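Putative uncharacterized protein lp_3323 (Lactobacillus plantarum, PDB 3DC7) is of unknown function but belongs to the GDSL-like lipase/acylhydrolase family, so it probably hydrolyses ester bonds. Local coordinates at residues A[24-29]-A[53-58]. Numbering follows the deposited sequence.
Sequences PAWLGD and ERSDNL
Strands 24-28 and 56-59 are the two strands of a beta-alpha-beta unit, and their parallel pairing rests on three bridges, Ala25 with Asp56, Trp26 with Asn57 and Leu27 with Leu58. In the backbone ladder Asp56 N donates to Pro24 O (3.1 Å), Trp26 N to Asp56 O (2.9 Å) and Leu58 N to Trp26 O (2.8 Å), followed by a weak bond from Gly28 N to Leu58 O. On the sheet face bearing Trp26 and Asn57, the indole NE1 donates to Ser55 OG (3.0 Å); the N-H...O angle of 131° and an oxygen 19° out of the ring plane mark a bent bond. With CG anti to the carbonyl carbon (chi1 -52°) the indole lies beside its own backbone N, and the turn about CB-CG brings its NE1/CD1 edge to Ser55 OG; CD1 also nears Asp56 O (3.5 Å). A leucine here would probably leave Ser55 OG without this indole donor and open a gap beneath helix 42-50. On the opposite face, Leu27 CD1 packs on Leu58 CB (4.0 Å), while Asp56 OD1 takes Arg54 NE in the guanidinium plane (2.6 Å), and Arg54 NH2 forms a second salt bridge, to Asp82. Helix 42-50 covers the tryptophan through Tyr42, His43 and Leu46, and strand 85-89 flanks strand 24-28, leaving 56-59 outermost within this chain.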
ATOM      1  N   PRO A  24     -15.703 -19.223  -6.300  1.00 28.01           N
ATOM      2  CA  PRO A  24     -15.540 -18.167  -5.294  1.00 26.81           C
ATOM      3  C   PRO A  24     -16.634 -18.211  -4.236  1.00 26.25           C
ATOM      4  O   PRO A  24     -17.753 -18.658  -4.512  1.00 26.38           O
ATOM      5  CB  PRO A  24     -15.672 -16.885  -6.107  1.00 26.52           C
ATOM      6  CG  PRO A  24     -16.539 -17.266  -7.274  1.00 27.98           C
ATOM      7  CD  PRO A  24     -16.143 -18.682  -7.601  1.00 27.92           C
ATOM      8  N   ALA A  25     -16.311 -17.747  -3.036  1.00 25.14           N
ATOM      9  CA  ALA A  25     -17.303 -17.594  -1.984  1.00 24.40           C
ATOM     10  C   ALA A  25     -17.243 -16.149  -1.485  1.00 23.83           C
ATOM     11  O   ALA A  25     -16.175 -15.628  -1.179  1.00 23.26           O
ATOM     12  CB  ALA A  25     -17.034 -18.569  -0.858  1.00 24.05           C
ATOM     13  N   TRP A  26     -18.404 -15.523  -1.392  1.00 23.39           N
ATOM     14  CA  TRP A  26     -18.511 -14.099  -1.097  1.00 22.89           C
ATOM     15  C   TRP A  26     -19.225 -13.890   0.230  1.00 23.00           C
ATOM     16  O   TRP A  26     -20.436 -14.074   0.326  1.00 22.42           O
ATOM     17  CB  TRP A  26     -19.272 -13.411  -2.230  1.00 22.58           C
ATOM     18  CG  TRP A  26     -18.702 -13.716  -3.606  1.00 22.78           C
ATOM     19  CD1 TRP A  26     -19.128 -14.685  -4.472  1.00 22.03           C
ATOM     20  CD2 TRP A  26     -17.620 -13.039  -4.265  1.00 22.77           C
ATOM     21  NE1 TRP A  26     -18.384 -14.652  -5.629  1.00 22.85           N
ATOM     22  CE2 TRP A  26     -17.449 -13.656  -5.531  1.00 22.44           C
ATOM     23  CE3 TRP A  26     -16.774 -11.977  -3.909  1.00 23.04           C
ATOM     24  CZ2 TRP A  26     -16.462 -13.250  -6.439  1.00 22.34           C
ATOM     25  CZ3 TRP A  26     -15.789 -11.564  -4.828  1.00 22.75           C
ATOM     26  CH2 TRP A  26     -15.646 -12.203  -6.069  1.00 23.27           C
ATOM     27  N   LEU A  27     -18.465 -13.530   1.259  1.00 23.34           N
ATOM     28  CA  LEU A  27     -19.027 -13.305   2.590  1.00 23.83           C
ATOM     29  C   LEU A  27     -19.169 -11.815   2.847  1.00 24.35           C
ATOM     30  O   LEU A  27     -18.186 -11.082   2.782  1.00 25.05           O
ATOM     31  CB  LEU A  27     -18.139 -13.962   3.654  1.00 23.42           C
ATOM     32  CG  LEU A  27     -18.518 -13.845   5.135  1.00 23.67           C
ATOM     33  CD1 LEU A  27     -19.827 -14.560   5.449  1.00 22.91           C
ATOM     34  CD2 LEU A  27     -17.374 -14.360   6.032  1.00 21.20           C
ATOM     35  N   GLY A  28     -20.385 -11.357   3.133  1.00 25.03           N
ATOM     36  CA  GLY A  28     -20.609  -9.931   3.362  1.00 25.77           C
ATOM     37  C   GLY A  28     -21.979  -9.506   3.847  1.00 26.64           C
ATOM     38  O   GLY A  28     -22.718 -10.283   4.425  1.00 25.97           O
ATOM     39  N   ASP A  29     -22.300  -8.240   3.604  1.00 28.49           N
ATOM     40  CA  ASP A  29     -23.554  -7.641   4.032  1.00 29.77           C
ATOM     41  C   ASP A  29     -24.472  -7.419   2.823  1.00 30.48           C
ATOM     42  O   ASP A  29     -24.479  -8.241   1.907  1.00 30.51           O
ATOM     43  CB  ASP A  29     -23.303  -6.363   4.851  1.00 30.18           C
ATOM     44  CG  ASP A  29     -22.234  -5.444   4.228  1.00 33.72           C
ATOM     45  OD1 ASP A  29     -22.332  -5.116   3.016  1.00 36.14           O
ATOM     46  OD2 ASP A  29     -21.294  -5.034   4.961  1.00 36.24           O
ATOM     47  N   GLU A  53     -17.743 -22.059 -12.159  1.00 37.31           N
ATOM     48  CA  GLU A  53     -18.430 -23.318 -11.987  1.00 37.60           C
ATOM     49  C   GLU A  53     -19.589 -23.076 -11.011  1.00 37.15           C
ATOM     50  O   GLU A  53     -20.716 -23.522 -11.253  1.00 37.41           O
ATOM     51  CB  GLU A  53     -17.406 -24.351 -11.497  1.00 38.05           C
ATOM     52  CG  GLU A  53     -17.921 -25.588 -10.784  1.00 41.10           C
ATOM     53  CD  GLU A  53     -16.779 -26.454 -10.217  1.00 45.13           C
ATOM     54  OE1 GLU A  53     -15.581 -26.132 -10.461  1.00 45.92           O
ATOM     55  OE2 GLU A  53     -17.085 -27.460  -9.526  1.00 46.27           O
ATOM     56  N   ARG A  54     -19.321 -22.343  -9.932  1.00 36.27           N
ATOM     57  CA  ARG A  54     -20.386 -21.843  -9.056  1.00 35.97           C
ATOM     58  C   ARG A  54     -19.923 -20.643  -8.231  1.00 35.43           C
ATOM     59  O   ARG A  54     -18.732 -20.465  -8.005  1.00 35.32           O
ATOM     60  CB  ARG A  54     -20.940 -22.946  -8.143  1.00 36.32           C
ATOM     61  CG  ARG A  54     -19.952 -23.470  -7.123  1.00 36.73           C
ATOM     62  CD  ARG A  54     -20.658 -23.994  -5.876  1.00 39.63           C
ATOM     63  NE  ARG A  54     -19.722 -24.057  -4.759  1.00 39.30           N
ATOM     64  CZ  ARG A  54     -18.889 -25.062  -4.527  1.00 40.54           C
ATOM     65  NH1 ARG A  54     -18.867 -26.124  -5.329  1.00 39.07           N
ATOM     66  NH2 ARG A  54     -18.068 -24.998  -3.490  1.00 40.72           N
ATOM     67  N   SER A  55     -20.874 -19.823  -7.798  1.00 34.85           N
ATOM     68  CA  SER A  55     -20.576 -18.605  -7.053  1.00 33.95           C
ATOM     69  C   SER A  55     -21.468 -18.564  -5.825  1.00 33.80           C
ATOM     70  O   SER A  55     -22.672 -18.305  -5.935  1.00 34.24           O
ATOM     71  CB  SER A  55     -20.799 -17.364  -7.934  1.00 33.95           C
ATOM     72  OG  SER A  55     -20.354 -16.163  -7.303  1.00 32.31           O
ATOM     73  N   ASP A  56     -20.877 -18.832  -4.662  1.00 33.55           N
ATOM     74  CA  ASP A  56     -21.619 -18.889  -3.401  1.00 33.43           C
ATOM     75  C   ASP A  56     -21.761 -17.532  -2.726  1.00 32.73           C
ATOM     76  O   ASP A  56     -20.776 -16.894  -2.343  1.00 32.42           O
ATOM     77  CB  ASP A  56     -20.992 -19.906  -2.452  1.00 33.82           C
ATOM     78  CG  ASP A  56     -21.052 -21.322  -3.007  1.00 36.70           C
ATOM     79  OD1 ASP A  56     -19.979 -21.877  -3.324  1.00 39.47           O
ATOM     80  OD2 ASP A  56     -22.169 -21.876  -3.155  1.00 39.85           O
ATOM     81  N   ASN A  57     -23.008 -17.103  -2.587  1.00 32.32           N
ATOM     82  CA  ASN A  57     -23.336 -15.805  -2.025  1.00 31.68           C
ATOM     83  C   ASN A  57     -23.694 -15.951  -0.551  1.00 31.62           C
ATOM     84  O   ASN A  57     -24.752 -16.496  -0.217  1.00 31.59           O
ATOM     85  CB  ASN A  57     -24.496 -15.197  -2.813  1.00 31.73           C
ATOM     86  CG  ASN A  57     -24.782 -13.752  -2.436  1.00 31.50           C
ATOM     87  OD1 ASN A  57     -24.599 -13.343  -1.292  1.00 30.51           O
ATOM     88  ND2 ASN A  57     -25.278 -12.980  -3.401  1.00 30.82           N
ATOM     89  N   LEU A  58     -22.810 -15.467   0.324  1.00 30.55           N
ATOM     90  CA  LEU A  58     -23.051 -15.490   1.767  1.00 30.18           C
ATOM     91  C   LEU A  58     -23.242 -14.078   2.333  1.00 29.76           C
ATOM     92  O   LEU A  58     -22.733 -13.744   3.401  1.00 29.50           O
ATOM     93  CB  LEU A  58     -21.910 -16.213   2.483  1.00 30.20           C
ATOM     94  CG  LEU A  58     -21.764 -17.651   2.004  1.00 31.36           C
ATOM     95  CD1 LEU A  58     -20.336 -18.127   2.117  1.00 32.04           C
ATOM     96  CD2 LEU A  58     -22.725 -18.548   2.769  1.00 33.94           C
TER